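Local coordinates for anaerobically-induced outer membrane porin OprE (Pseudomonas aeruginosa, PDB 4FRX), which probably acts as an outer-membrane porin, a beta-barrel channel through which small solutes can cross, at residues Glu39-Gln43 with Gly88-Pro92; Arg169-Arg175 with Arg315-Gly320; Leu177-Ala182 with Leu217-Tyr221. All blocks are in the same frame, centred on the assembly; numbering follows the deposited sequence.

How the contacts relate
From the N terminus, contact 1 comes first. It ties strand 37-50 to the loop between strands 59-71 and 102-114, and so closes a loop of 44 residues. Contact 2 opens only after that, at residues 169-175, and closes far along the chain at 315-320, in the loop before strand 340-349. Contact 3 lies wholly within that span. It joins 177-182 to the tight connection between strands 208-217 and 221-234. Contacts 1 and 2 touch where Asn170 packs on Thr89, Val90 and Pro92. Contacts 2 and 3 meet lightly, at Arg315 and Ser178. Contact 1 ties a loop to a barrel strand, contact 2 mainly joins two loops, and contact 3 sets a loop against a hairpin end.

Contact 1: residues Glu39-Gln43 with Gly88-Pro92; sequences EEWGQ and GTVFP
Glu40 reaches the loop 88-92 because its CG stands anti to the carbonyl carbon (chi1 -65°) and the chain beyond it is extended (chi2 -179°). This carries the carboxylate off strand 37-50 and into the bend of the loop. There it meets a run of backbone N-H groups. Thr89 N donates to Glu40 OE1 at 3.1 Å. The bond is nearly straight, 163° at the hydrogen, and uses the syn lone pair of that oxygen. Val90 N makes a weak bond to Glu40 OE2 at 3.3 Å. Gly88 N is modelled only 2.5 Å from Glu40 OE1. That bond is too short to trust in detail, and Gly88 is the first residue built after a gap in the chain.

Glu40 and Val90 run past each other in opposite directions. Val90 CG2 rests 3.6 Å from Glu40 CD, alongside the acid. The same valine packs on Phe22 and Ile24 of strand 17-28.

Phe91 meets Gly42 with the edge of its ring. Its CZ lies 3.8 Å from Gly42 CA, near the ring plane. Phe91 CE2 is 3.7 Å from Trp41 O. Gly42 has no side chain, so the ring can come close to the backbone here. The ring also meets Phe103 and packs on Leu138. Thr89 OG1 turns to another partner and bonds Arg137 NE.

Two kinds of chemistry therefore meet here. Loop amides bind the carboxylate while Val90 lies along it, and Phe91 packs against the strand backbone at Gly42. The Thr89 bond, with the weak one from Val90, probably helps to hold the loop against the barrel wall. The nearby N-H groups would probably stabilise the ionised form of Glu40.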
loop_
_atom_site.group_PDB
_atom_site.type_symbol
_atom_site.label_atom_id
_atom_site.label_comp_id
_atom_site.label_asym_id
_atom_site.label_seq_id
_atom_site.Cartn_x
_atom_site.Cartn_y
_atom_site.Cartn_z
ATOM N N GLU A 39 16.352 2.903 16.028
ATOM C CA GLU A 39 17.097 3.187 14.817
ATOM C C GLU A 39 17.397 1.874 14.107
ATOM O O GLU A 39 17.835 0.923 14.750
ATOM C CB GLU A 39 18.392 3.887 15.204
ATOM C CG GLU A 39 19.221 4.402 14.067
ATOM C CD GLU A 39 20.519 5.020 14.558
ATOM O OE1 GLU A 39 21.352 4.279 15.124
ATOM O OE2 GLU A 39 20.706 6.243 14.381
ATOM N N GLU A 40 17.143 1.814 12.798
ATOM C CA GLU A 40 17.463 0.622 11.999
ATOM C C GLU A 40 18.075 1.030 10.657
ATOM O O GLU A 40 17.707 2.057 10.085
ATOM C CB GLU A 40 16.220 -0.243 11.758
ATOM C CG GLU A 40 15.620 -0.868 12.998
ATOM C CD GLU A 40 14.401 -1.732 12.694
ATOM O OE1 GLU A 40 13.262 -1.235 12.846
ATOM O OE2 GLU A 40 14.582 -2.914 12.318
ATOM N N TRP A 41 19.015 0.232 10.165
ATOM C CA TRP A 41 19.734 0.560 8.932
ATOM C C TRP A 41 20.058 -0.722 8.169
ATOM O O TRP A 41 20.633 -1.661 8.721
ATOM C CB TRP A 41 21.031 1.290 9.276
ATOM C CG TRP A 41 21.739 1.911 8.124
ATOM C CD1 TRP A 41 21.209 2.240 6.900
ATOM C CD2 TRP A 41 23.117 2.291 8.082
ATOM N NE1 TRP A 41 22.182 2.801 6.106
ATOM C CE2 TRP A 41 23.361 2.848 6.809
ATOM C CE3 TRP A 41 24.176 2.218 8.999
ATOM C CZ2 TRP A 41 24.619 3.318 6.426
ATOM C CZ3 TRP A 41 25.425 2.685 8.615
ATOM C CH2 TRP A 41 25.634 3.229 7.342
ATOM N N GLY A 42 19.681 -0.769 6.898
ATOM C CA GLY A 42 19.931 -1.950 6.104
ATOM C C GLY A 42 20.296 -1.669 4.658
ATOM O O GLY A 42 20.004 -0.598 4.102
ATOM N N GLN A 43 20.945 -2.648 4.047
ATOM C CA GLN A 43 21.182 -2.624 2.616
ATOM C C GLN A 43 20.307 -3.697 1.994
ATOM O O GLN A 43 20.343 -4.850 2.417
ATOM C CB GLN A 43 22.646 -2.912 2.295
ATOM C CG GLN A 43 22.909 -2.923 0.818
ATOM C CD GLN A 43 22.604 -1.582 0.211
ATOM O OE1 GLN A 43 23.014 -0.552 0.749
ATOM N NE2 GLN A 43 21.865 -1.574 -0.903
ATOM N N GLY A 88 12.310 -2.534 14.790
ATOM C CA GLY A 88 11.637 -3.818 14.712
ATOM C C GLY A 88 10.677 -3.924 13.543
ATOM O O GLY A 88 9.845 -4.827 13.501
ATOM N N THR A 89 10.782 -3.002 12.593
ATOM C CA THR A 89 9.913 -3.031 11.420
ATOM C C THR A 89 10.702 -3.291 10.144
ATOM O O THR A 89 10.123 -3.487 9.082
ATOM C CB THR A 89 9.074 -1.720 11.262
ATOM O OG1 THR A 89 9.943 -0.580 11.238
ATOM C CG2 THR A 89 8.063 -1.565 12.409
ATOM N N VAL A 90 12.028 -3.294 10.247
ATOM C CA VAL A 90 12.863 -3.534 9.081
ATOM C C VAL A 90 13.327 -4.993 8.976
ATOM O O VAL A 90 13.207 -5.596 7.917
ATOM C CB VAL A 90 14.081 -2.601 9.043
ATOM C CG1 VAL A 90 14.851 -2.795 7.756
ATOM C CG2 VAL A 90 13.638 -1.145 9.180
ATOM N N PHE A 91 13.854 -5.541 10.075
ATOM C CA PHE A 91 14.436 -6.897 10.118
ATOM C C PHE A 91 13.672 -7.864 11.021
ATOM O O PHE A 91 13.195 -7.473 12.080
ATOM C CB PHE A 91 15.891 -6.822 10.616
ATOM C CG PHE A 91 16.820 -6.185 9.630
ATOM C CD1 PHE A 91 17.360 -6.933 8.606
ATOM C CD2 PHE A 91 17.117 -4.836 9.705
ATOM C CE1 PHE A 91 18.184 -6.353 7.665
ATOM C CE2 PHE A 91 17.954 -4.249 8.777
ATOM C CZ PHE A 91 18.477 -5.005 7.754
ATOM N N PRO A 92 13.577 -9.141 10.616
ATOM C CA PRO A 92 13.029 -10.155 11.523
ATOM C C PRO A 92 13.966 -10.394 12.713
ATOM O O PRO A 92 15.118 -9.963 12.667
ATOM C CB PRO A 92 12.950 -11.410 10.651
ATOM C CG PRO A 92 13.953 -11.192 9.569
ATOM C CD PRO A 92 14.009 -9.706 9.327
#

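Contact 2: residues Arg169-Arg175 with Arg315-Gly320; sequences RNSTDNR and RGDGEG
Arg169 N bonds Glu319 O at 3.0 Å, where 169-175 meets the end of a type I' turn running from Gly316 to Glu319. The side chain of Arg169 continues along the turn. Its NE donates to Gly318 O at 3.0 Å from above the carbonyl plane, while Gly320 CA sits under one guanidinium face. Arg169 NH1 is bonded to Asn134 OD1. Asn170 ND2 takes the next carbonyl, Asp317 O, at 3.1 Å and within its plane. The buried Asn170 OD1 has no modelled partner.

Arg175 bends at chi3 (60°), which turns its guanidinium toward two acids. NH1 forms salt bridges to Asp317 OD2 at 3.1 Å and to Glu319 OE2 at 2.9 Å. Asp317 OD2 lies in the guanidinium plane and is also bonded by Ser185. The flat group stacks on Arg315, with planes 15° apart and centres 4.1 Å apart. Arg315 has its own salt bridge, to Asp191.

Two arginines can thus stack because acids probably offset their charge. Arg169 and Asn170 hold three carbonyl oxygens of the turn, so polar bonds fix its path.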
loop_
_atom_site.group_PDB
_atom_site.type_symbol
_atom_site.label_atom_id
_atom_site.label_comp_id
_atom_site.label_asym_id
_atom_site.label_seq_id
_atom_site.Cartn_x
_atom_site.Cartn_y
_atom_site.Cartn_z
ATOM N N ARG A 169 7.091 -7.193 5.155
ATOM C CA ARG A 169 8.310 -6.505 4.742
ATOM C C ARG A 169 9.507 -6.915 5.610
ATOM O O ARG A 169 10.655 -6.871 5.156
ATOM C CB ARG A 169 8.099 -4.982 4.783
ATOM C CG ARG A 169 7.772 -4.448 6.170
ATOM C CD ARG A 169 7.101 -3.084 6.095
ATOM N NE ARG A 169 6.719 -2.634 7.431
ATOM C CZ ARG A 169 6.167 -1.459 7.694
ATOM N NH1 ARG A 169 5.888 -0.624 6.701
ATOM N NH2 ARG A 169 5.862 -1.137 8.944
ATOM N N ASN A 170 9.228 -7.347 6.840
ATOM C CA ASN A 170 10.259 -7.703 7.809
ATOM C C ASN A 170 10.288 -9.206 8.091
ATOM O O ASN A 170 10.649 -9.631 9.194
ATOM C CB ASN A 170 9.997 -6.978 9.123
ATOM C CG ASN A 170 8.647 -7.351 9.722
ATOM O OD1 ASN A 170 7.770 -7.867 9.023
ATOM N ND2 ASN A 170 8.473 -7.090 11.011
ATOM N N SER A 171 9.908 -10.002 7.100
ATOM C CA SER A 171 9.778 -11.446 7.279
ATOM C C SER A 171 10.222 -12.231 6.043
ATOM O O SER A 171 10.326 -11.677 4.946
ATOM C CB SER A 171 8.326 -11.797 7.610
ATOM O OG SER A 171 8.150 -13.201 7.703
ATOM N N THR A 172 10.481 -13.524 6.224
ATOM C CA THR A 172 10.724 -14.414 5.085
ATOM C C THR A 172 9.573 -15.402 4.904
ATOM O O THR A 172 9.580 -16.200 3.965
ATOM C CB THR A 172 12.000 -15.259 5.283
ATOM O OG1 THR A 172 11.827 -16.100 6.430
ATOM C CG2 THR A 172 13.225 -14.368 5.489
ATOM N N ASP A 173 8.604 -15.367 5.816
ATOM C CA ASP A 173 7.547 -16.376 5.852
ATOM C C ASP A 173 6.208 -15.880 5.327
ATOM O O ASP A 173 5.795 -14.743 5.587
ATOM C CB ASP A 173 7.342 -16.899 7.279
ATOM C CG ASP A 173 8.615 -17.467 7.883
ATOM O OD1 ASP A 173 9.150 -18.444 7.321
ATOM O OD2 ASP A 173 9.073 -16.940 8.918
ATOM N N ASN A 174 5.523 -16.753 4.602
ATOM C CA ASN A 174 4.140 -16.501 4.227
ATOM C C ASN A 174 3.209 -16.891 5.363
ATOM O O ASN A 174 3.372 -17.945 5.980
ATOM C CB ASN A 174 3.792 -17.269 2.956
ATOM C CG ASN A 174 4.376 -16.621 1.717
ATOM O OD1 ASN A 174 5.225 -17.196 1.038
ATOM N ND2 ASN A 174 3.915 -15.413 1.412
ATOM N N ARG A 175 2.242 -16.026 5.648
ATOM C CA ARG A 175 1.270 -16.261 6.709
ATOM C C ARG A 175 -0.121 -15.953 6.183
ATOM O O ARG A 175 -0.263 -15.268 5.170
ATOM C CB ARG A 175 1.579 -15.352 7.903
ATOM C CG ARG A 175 2.978 -15.528 8.471
ATOM C CD ARG A 175 3.272 -14.467 9.516
ATOM N NE ARG A 175 2.327 -14.528 10.629
ATOM C CZ ARG A 175 2.256 -13.621 11.599
ATOM N NH1 ARG A 175 3.071 -12.575 11.583
ATOM N NH2 ARG A 175 1.362 -13.753 12.576
ATOM N N ARG A 315 -1.384 -7.783 8.490
ATOM C CA ARG A 315 -0.976 -8.899 9.362
ATOM C C ARG A 315 -0.583 -8.399 10.753
ATOM O O ARG A 315 -0.729 -9.111 11.755
ATOM C CB ARG A 315 0.168 -9.700 8.688
ATOM C CG ARG A 315 0.869 -10.807 9.533
ATOM C CD ARG A 315 -0.040 -11.537 10.529
ATOM N NE ARG A 315 -0.813 -12.623 9.971
ATOM C CZ ARG A 315 -1.747 -13.297 10.637
ATOM N NH1 ARG A 315 -2.051 -13.003 11.898
ATOM N NH2 ARG A 315 -2.380 -14.281 10.030
ATOM N N GLY A 316 -0.124 -7.156 10.834
ATOM C CA GLY A 316 0.432 -6.664 12.084
ATOM C C GLY A 316 1.858 -7.179 12.267
ATOM O O GLY A 316 2.501 -7.593 11.301
ATOM N N ASP A 317 2.351 -7.159 13.504
ATOM C CA ASP A 317 3.729 -7.565 13.810
ATOM C C ASP A 317 4.756 -6.784 12.989
ATOM O O ASP A 317 5.820 -7.311 12.652
ATOM C CB ASP A 317 3.938 -9.073 13.583
ATOM C CG ASP A 317 3.142 -9.932 14.546
ATOM O OD1 ASP A 317 3.208 -9.683 15.768
ATOM O OD2 ASP A 317 2.450 -10.860 14.075
ATOM N N GLY A 318 4.426 -5.537 12.659
ATOM C CA GLY A 318 5.323 -4.670 11.908
ATOM C C GLY A 318 5.507 -5.012 10.443
ATOM O O GLY A 318 6.440 -4.512 9.802
ATOM N N GLU A 319 4.614 -5.837 9.896
ATOM C CA GLU A 319 4.815 -6.383 8.555
ATOM C C GLU A 319 4.462 -5.413 7.422
ATOM O O GLU A 319 4.817 -5.639 6.267
ATOM C CB GLU A 319 4.036 -7.689 8.394
ATOM C CG GLU A 319 4.647 -8.843 9.175
ATOM C CD GLU A 319 4.136 -10.187 8.709
ATOM O OE1 GLU A 319 3.529 -10.244 7.614
ATOM O OE2 GLU A 319 4.349 -11.178 9.434
ATOM N N GLY A 320 3.773 -4.330 7.769
ATOM C CA GLY A 320 3.421 -3.308 6.795
ATOM C C GLY A 320 2.047 -3.526 6.193
ATOM O O GLY A 320 1.637 -4.656 5.928
HETATM O O HOH W 1 5.137 -12.527 6.779
#

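Contact 3: residues Leu177-Ala182 with Leu217-Tyr221; sequences LSIAGA and LDDFY
Ile179 is the hub of the apolar contacts, and both of its branches are used. CG2 touches Leu217 CD2 at 3.7 Å, and the two side chains run at a slant to each other. The same methyl meets the ring edge of Tyr221, 3.6 Å from CE2. The longer branch goes the other way: Ile179 CD1 lies 3.6 Å from Phe220 CD1. This split follows from a CG1 set between the backbone N and the carbonyl carbon (chi1 67°), which leaves CG2 beside the N.

Smaller apolar contacts flank the hub. Leu177 CB reaches Leu217 CD1 at 3.9 Å. Ala182 CB sits 3.7 Å from Phe220 CE1, so Ile179 and Ala182 touch neighbouring atoms of one ring. Phe220 also meets the ring of Tyr264. Phe195 packs on Leu177, Leu217 and Tyr221.

Hydrogen bonds shape each partner separately and do not join the two. Leu217 O accepts from both Phe220 N and Tyr221 N, each at 3.0 Å, which closes a tight turn. Ala182 N bonds Ile179 O at 3.1 Å and folds its own segment back. That turn brings Ile179 and Ala182 to the same ring. Ser178 OG is bonded to Arg190 O.

Residues 217-221 form the connection of the hairpin made by strands 208-217 and 221-234. Residues 177-182 belong to the long loop between strands 174-176 and 195-203. The contact is thus a buried apolar cluster between a long loop and a hairpin end, consistent with an OprD-type porin barrel, one of whose long loops here packs against the end of a hairpin.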
loop_
_atom_site.group_PDB
_atom_site.type_symbol
_atom_site.label_atom_id
_atom_site.label_comp_id
_atom_site.label_asym_id
_atom_site.label_seq_id
_atom_site.Cartn_x
_atom_site.Cartn_y
_atom_site.Cartn_z
ATOM N N LEU A 177 -3.967 -14.252 6.013
ATOM C CA LEU A 177 -4.353 -12.832 5.978
ATOM C C LEU A 177 -5.222 -12.395 7.166
ATOM O O LEU A 177 -6.046 -13.154 7.659
ATOM C CB LEU A 177 -5.076 -12.538 4.660
ATOM C CG LEU A 177 -4.337 -13.005 3.400
ATOM C CD1 LEU A 177 -5.221 -12.930 2.168
ATOM C CD2 LEU A 177 -3.072 -12.184 3.194
ATOM N N SER A 178 -5.058 -11.160 7.623
ATOM C CA SER A 178 -5.894 -10.687 8.720
ATOM C C SER A 178 -6.121 -9.179 8.583
ATOM O O SER A 178 -5.710 -8.574 7.588
ATOM C CB SER A 178 -5.293 -11.055 10.087
ATOM O OG SER A 178 -6.214 -10.807 11.142
ATOM N N ILE A 179 -6.814 -8.602 9.561
ATOM C CA ILE A 179 -7.096 -7.171 9.598
ATOM C C ILE A 179 -6.831 -6.684 11.025
ATOM O O ILE A 179 -6.724 -7.508 11.940
ATOM C CB ILE A 179 -8.565 -6.858 9.197
ATOM C CG1 ILE A 179 -9.547 -7.392 10.240
ATOM C CG2 ILE A 179 -8.901 -7.423 7.797
ATOM C CD1 ILE A 179 -11.007 -7.099 9.908
ATOM N N ALA A 180 -6.710 -5.367 11.207
ATOM C CA ALA A 180 -6.501 -4.763 12.530
ATOM C C ALA A 180 -7.644 -5.142 13.455
ATOM O O ALA A 180 -8.814 -5.075 13.061
ATOM C CB ALA A 180 -6.410 -3.230 12.422
ATOM N N GLY A 181 -7.300 -5.538 14.679
ATOM C CA GLY A 181 -8.286 -5.983 15.644
ATOM C C GLY A 181 -8.227 -7.483 15.845
ATOM O O GLY A 181 -8.516 -7.984 16.921
ATOM N N ALA A 182 -7.842 -8.197 14.803
ATOM C CA ALA A 182 -7.751 -9.654 14.884
ATOM C C ALA A 182 -6.351 -10.134 14.564
ATOM O O ALA A 182 -6.097 -11.345 14.527
ATOM C CB ALA A 182 -8.735 -10.300 13.932
ATOM N N LEU A 217 -12.353 -10.508 2.128
ATOM C CA LEU A 217 -11.574 -11.378 2.995
ATOM C C LEU A 217 -12.535 -12.335 3.663
ATOM O O LEU A 217 -13.384 -11.925 4.467
ATOM C CB LEU A 217 -10.803 -10.595 4.057
ATOM C CG LEU A 217 -9.922 -11.495 4.936
ATOM C CD1 LEU A 217 -8.885 -12.264 4.112
ATOM C CD2 LEU A 217 -9.236 -10.682 6.050
ATOM N N ASP A 218 -12.420 -13.611 3.317
ATOM C CA ASP A 218 -13.357 -14.595 3.842
ATOM C C ASP A 218 -13.395 -14.616 5.373
ATOM O O ASP A 218 -12.348 -14.639 6.029
ATOM C CB ASP A 218 -13.061 -15.982 3.277
ATOM C CG ASP A 218 -14.183 -16.965 3.555
ATOM O OD1 ASP A 218 -15.273 -16.803 2.961
ATOM O OD2 ASP A 218 -13.983 -17.882 4.384
ATOM N N ASP A 219 -14.622 -14.583 5.908
ATOM C CA ASP A 219 -14.932 -14.576 7.345
ATOM C C ASP A 219 -14.709 -13.243 8.035
ATOM O O ASP A 219 -14.902 -13.130 9.246
ATOM C CB ASP A 219 -14.210 -15.694 8.097
ATOM C CG ASP A 219 -14.885 -17.033 7.905
ATOM O OD1 ASP A 219 -16.133 -17.043 7.849
ATOM O OD2 ASP A 219 -14.174 -18.059 7.801
ATOM N N PHE A 220 -14.328 -12.237 7.257
ATOM C CA PHE A 220 -14.075 -10.913 7.805
ATOM C C PHE A 220 -14.911 -9.834 7.133
ATOM O O PHE A 220 -15.724 -9.193 7.799
ATOM C CB PHE A 220 -12.589 -10.547 7.743
ATOM C CG PHE A 220 -11.759 -11.204 8.820
ATOM C CD1 PHE A 220 -11.715 -10.667 10.101
ATOM C CD2 PHE A 220 -11.041 -12.360 8.549
ATOM C CE1 PHE A 220 -10.950 -11.272 11.110
ATOM C CE2 PHE A 220 -10.281 -12.977 9.534
ATOM C CZ PHE A 220 -10.220 -12.422 10.818
ATOM N N TYR A 221 -14.726 -9.619 5.829
ATOM C CA TYR A 221 -15.420 -8.503 5.219
ATOM C C TYR A 221 -15.632 -8.612 3.723
ATOM O O TYR A 221 -14.926 -9.341 3.044
ATOM C CB TYR A 221 -14.705 -7.175 5.552
ATOM C CG TYR A 221 -13.368 -6.953 4.858
ATOM C CD1 TYR A 221 -13.310 -6.421 3.572
ATOM C CD2 TYR A 221 -12.158 -7.239 5.506
ATOM C CE1 TYR A 221 -12.082 -6.206 2.931
ATOM C CE2 TYR A 221 -10.928 -7.025 4.865
ATOM C CZ TYR A 221 -10.898 -6.507 3.585
ATOM O OH TYR A 221 -9.681 -6.287 2.950
#